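Local structure of 4-hydroxybutyrate CoA-transferase (Porphyromonas gingivalis, 3EH7) at residues A[408-413]-A[427-432]. The protein probably transfers coenzyme A between acyl-CoA thioesters and free carboxylates such as acetate or 4-hydroxybutyrate. Sequence-based numbering, arbitrary orientation. Where two conformers were deposited one is given.
Sequences QRAEAL and KHLRKR
A two-helix hairpin closes the C-terminal end of this acetyl-CoA hydrolase/transferase chain, and A410 of helix 406-414 meets L429 of helix 419-433 where the two pack together, both residues buried. The CB of A410 lies 3.4 Å from CD1 of L429, tighter than usual for two methyl carbons. Alanine suits this place because its single methyl points toward the partner helix and lets the backbones come close, with the CA atoms of A410 and L429 6.7 Å apart. Leucine supplies the reach: its CG stands anti to the backbone N (chi1 168°), and the fork beyond it divides its two methyls between neighbouring residues. CD2 of L429 approaches CG of E411 at 4.1 Å, the two side chains crossing at about a right angle. E411 thus lends its aliphatic part to the apolar contact, and its extended chain carries the carboxylate onward to a salt bridge with R407, one turn earlier. NH2 of R430 is more distant, 5.9 Å from OE2 of E411, so any attraction there is probably modest. Next to A410, but with its guanidinium carried away from L429, R409 hydrogen-bonds to the carbonyls of M322, in the turn between strands 318-320 and 325-326, of R386, just after strand 382-384, and of K404, and packs on P103 of the second subunit; R432 hydrogen-bonds to the carbonyl of P374, just after strand 372-373.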
ATOM      1  N   GLN A 408     -22.440  -4.053  -2.250  1.00 18.73           N
ATOM      2  CA  GLN A 408     -22.207  -4.018  -3.685  1.00 18.47           C
ATOM      3  C   GLN A 408     -21.019  -4.888  -4.113  1.00 18.72           C
ATOM      4  O   GLN A 408     -21.064  -5.568  -5.143  1.00 18.66           O
ATOM      5  CB  GLN A 408     -21.996  -2.583  -4.149  1.00 18.71           C
ATOM      6  CG  GLN A 408     -23.305  -1.710  -4.085  1.00 19.13           C
ATOM      7  CD  GLN A 408     -23.007  -0.237  -4.283  1.00 21.84           C
ATOM      8  OE1 GLN A 408     -21.867   0.224  -4.063  1.00 18.57           O
ATOM      9  NE2 GLN A 408     -24.015   0.515  -4.727  1.00 21.03           N
ATOM     10  N   ARG A 409     -19.965  -4.871  -3.316  1.00 18.56           N
ATOM     11  CA  ARG A 409     -18.802  -5.692  -3.603  1.00 19.16           C
ATOM     12  C   ARG A 409     -19.125  -7.177  -3.534  1.00 18.52           C
ATOM     13  O   ARG A 409     -18.817  -7.910  -4.470  1.00 18.63           O
ATOM     14  CB  ARG A 409     -17.680  -5.356  -2.628  1.00 19.92           C
ATOM     15  CG  ARG A 409     -16.921  -4.127  -2.992  1.00 20.33           C
ATOM     16  CD  ARG A 409     -15.931  -3.826  -1.858  1.00 22.05           C
ATOM     17  NE  ARG A 409     -15.133  -2.673  -2.216  1.00 21.55           N
ATOM     18  CZ  ARG A 409     -13.808  -2.628  -2.297  1.00 20.50           C
ATOM     19  NH1 ARG A 409     -13.054  -3.657  -1.949  1.00 22.23           N
ATOM     20  NH2 ARG A 409     -13.228  -1.499  -2.682  1.00 21.14           N
ATOM     21  N   ALA A 410     -19.782  -7.595  -2.451  1.00 18.23           N
ATOM     22  CA  ALA A 410     -20.259  -8.961  -2.282  1.00 18.61           C
ATOM     23  C   ALA A 410     -21.099  -9.428  -3.484  1.00 18.87           C
ATOM     24  O   ALA A 410     -20.847 -10.492  -4.072  1.00 17.29           O
ATOM     25  CB  ALA A 410     -21.072  -9.116  -0.974  1.00 17.61           C
ATOM     26  N   GLU A 411     -22.100  -8.630  -3.830  1.00 19.37           N
ATOM     27  CA  GLU A 411     -22.962  -8.934  -4.974  1.00 20.16           C
ATOM     28  C   GLU A 411     -22.177  -9.037  -6.288  1.00 19.76           C
ATOM     29  O   GLU A 411     -22.375  -9.988  -7.060  1.00 19.90           O
ATOM     30  CB  GLU A 411     -24.047  -7.869  -5.092  1.00 20.26           C
ATOM     31  CG  GLU A 411     -25.111  -8.005  -4.033  1.00 22.86           C
ATOM     32  CD  GLU A 411     -26.094  -6.843  -3.985  1.00 25.34           C
ATOM     33  OE1 GLU A 411     -25.835  -5.783  -4.591  1.00 29.46           O
ATOM     34  OE2 GLU A 411     -27.133  -6.989  -3.320  1.00 28.85           O
ATOM     35  N   ALA A 412     -21.281  -8.080  -6.516  1.00 19.11           N
ATOM     36  CA  ALA A 412     -20.444  -8.064  -7.722  1.00 19.84           C
ATOM     37  C   ALA A 412     -19.548  -9.308  -7.849  1.00 19.87           C
ATOM     38  O   ALA A 412     -19.360  -9.849  -8.954  1.00 19.37           O
ATOM     39  CB  ALA A 412     -19.580  -6.793  -7.766  1.00 19.71           C
ATOM     40  N   LEU A 413     -18.982  -9.749  -6.725  1.00 19.65           N
ATOM     41  CA  LEU A 413     -18.087 -10.920  -6.728  1.00 20.02           C
ATOM     42  C   LEU A 413     -18.901 -12.228  -6.864  1.00 20.29           C
ATOM     43  O   LEU A 413     -18.467 -13.183  -7.508  1.00 20.40           O
ATOM     44  CB  LEU A 413     -17.239 -10.927  -5.446  1.00 20.59           C
ATOM     45  CG  LEU A 413     -16.198  -9.809  -5.322  1.00 20.05           C
ATOM     46  CD1 LEU A 413     -15.591  -9.760  -3.913  1.00 20.09           C
ATOM     47  CD2 LEU A 413     -15.131 -10.065  -6.364  1.00 22.19           C
ATOM     48  N   LYS A 427     -25.794 -16.649   1.053  1.00 27.28           N
ATOM     49  CA  LYS A 427     -26.316 -16.741   2.402  1.00 29.12           C
ATOM     50  C   LYS A 427     -25.393 -16.036   3.392  1.00 29.96           C
ATOM     51  O   LYS A 427     -25.884 -15.347   4.269  1.00 30.31           O
ATOM     52  CB  LYS A 427     -26.717 -18.166   2.776  1.00 29.79           C
ATOM     53  CG  LYS A 427     -25.677 -19.079   3.351  1.00 31.24           C
ATOM     54  CD  LYS A 427     -26.365 -20.413   3.697  1.00 33.65           C
ATOM     55  CE  LYS A 427     -26.589 -21.307   2.458  1.00 34.84           C
ATOM     56  NZ  LYS A 427     -27.933 -22.024   2.483  1.00 36.68           N
ATOM     57  N   HIS A 428     -24.077 -16.113   3.207  1.00 31.56           N
ATOM     58  CA  HIS A 428     -23.169 -15.264   3.986  1.00 32.87           C
ATOM     59  C   HIS A 428     -23.461 -13.779   3.744  1.00 32.76           C
ATOM     60  O   HIS A 428     -23.496 -13.000   4.673  1.00 32.88           O
ATOM     61  CB  HIS A 428     -21.706 -15.596   3.701  1.00 33.46           C
ATOM     62  CG  HIS A 428     -21.256 -16.876   4.338  1.00 37.48           C
ATOM     63  ND1 HIS A 428     -21.451 -18.111   3.747  1.00 41.17           N
ATOM     64  CD2 HIS A 428     -20.650 -17.120   5.529  1.00 40.31           C
ATOM     65  CE1 HIS A 428     -20.968 -19.059   4.532  1.00 41.12           C
ATOM     66  NE2 HIS A 428     -20.475 -18.485   5.620  1.00 42.52           N
ATOM     67  N   LEU A 429     -23.692 -13.392   2.500  1.00 33.31           N
ATOM     68  CA  LEU A 429     -24.113 -12.030   2.199  1.00 33.83           C
ATOM     69  C   LEU A 429     -25.317 -11.667   3.065  1.00 34.69           C
ATOM     70  O   LEU A 429     -25.335 -10.609   3.682  1.00 34.45           O
ATOM     71  CB  LEU A 429     -24.454 -11.891   0.707  1.00 33.60           C
ATOM     72  CG  LEU A 429     -25.180 -10.649   0.176  1.00 33.69           C
ATOM     73  CD1 LEU A 429     -24.260  -9.469   0.084  1.00 33.07           C
ATOM     74  CD2 LEU A 429     -25.780 -10.929  -1.191  1.00 34.19           C
ATOM     75  N   ARG A 430     -26.302 -12.563   3.129  1.00 35.77           N
ATOM     76  CA  ARG A 430     -27.561 -12.273   3.828  1.00 36.75           C
ATOM     77  C   ARG A 430     -27.413 -12.212   5.341  1.00 36.48           C
ATOM     78  O   ARG A 430     -27.977 -11.348   5.980  1.00 35.84           O
ATOM     79  CB  ARG A 430     -28.646 -13.282   3.457  1.00 37.35           C
ATOM     80  CG  ARG A 430     -29.942 -12.587   3.172  1.00 40.78           C
ATOM     81  CD  ARG A 430     -29.920 -11.952   1.770  1.00 44.62           C
ATOM     82  NE  ARG A 430     -30.492 -12.865   0.782  1.00 47.99           N
ATOM     83  CZ  ARG A 430     -30.578 -12.635  -0.527  1.00 50.06           C
ATOM     84  NH1 ARG A 430     -31.139 -13.564  -1.308  1.00 50.66           N
ATOM     85  NH2 ARG A 430     -30.114 -11.500  -1.061  1.00 50.15           N
ATOM     86  N   LYS A 431     -26.661 -13.151   5.894  1.00 36.93           N
ATOM     87  CA  LYS A 431     -26.308 -13.126   7.305  0.50 37.32           C
ATOM     88  C   LYS A 431     -25.653 -11.793   7.682  1.00 37.74           C
ATOM     89  O   LYS A 431     -25.969 -11.212   8.724  1.00 37.37           O
ATOM     90  CB  LYS A 431     -25.370 -14.291   7.631  0.50 37.38           C
ATOM     91  CG  LYS A 431     -24.942 -14.378   9.091  0.50 37.62           C
ATOM     92  CD  LYS A 431     -24.253 -15.704   9.403  0.50 37.16           C
ATOM     93  CE  LYS A 431     -23.008 -15.907   8.557  0.50 36.60           C
ATOM     94  NZ  LYS A 431     -22.352 -17.209   8.855  0.50 35.81           N
ATOM     95  N   ARG A 432     -24.748 -11.303   6.830  1.00 38.08           N
ATOM     96  CA  ARG A 432     -24.036 -10.032   7.075  1.00 39.15           C
ATOM     97  C   ARG A 432     -24.853  -8.755   6.861  1.00 39.09           C
ATOM     98  O   ARG A 432     -24.793  -7.873   7.679  1.00 39.33           O
ATOM     99  CB  ARG A 432     -22.787  -9.929   6.196  1.00 39.20           C
ATOM    100  CG  ARG A 432     -21.510 -10.272   6.893  1.00 42.10           C
ATOM    101  CD  ARG A 432     -20.407 -10.571   5.866  1.00 46.33           C
ATOM    102  NE  ARG A 432     -20.179 -12.018   5.705  1.00 49.36           N
ATOM    103  CZ  ARG A 432     -19.242 -12.576   4.939  1.00 49.69           C
ATOM    104  NH1 ARG A 432     -19.137 -13.894   4.912  1.00 50.47           N
ATOM    105  NH2 ARG A 432     -18.413 -11.830   4.210  1.00 50.79           N
TER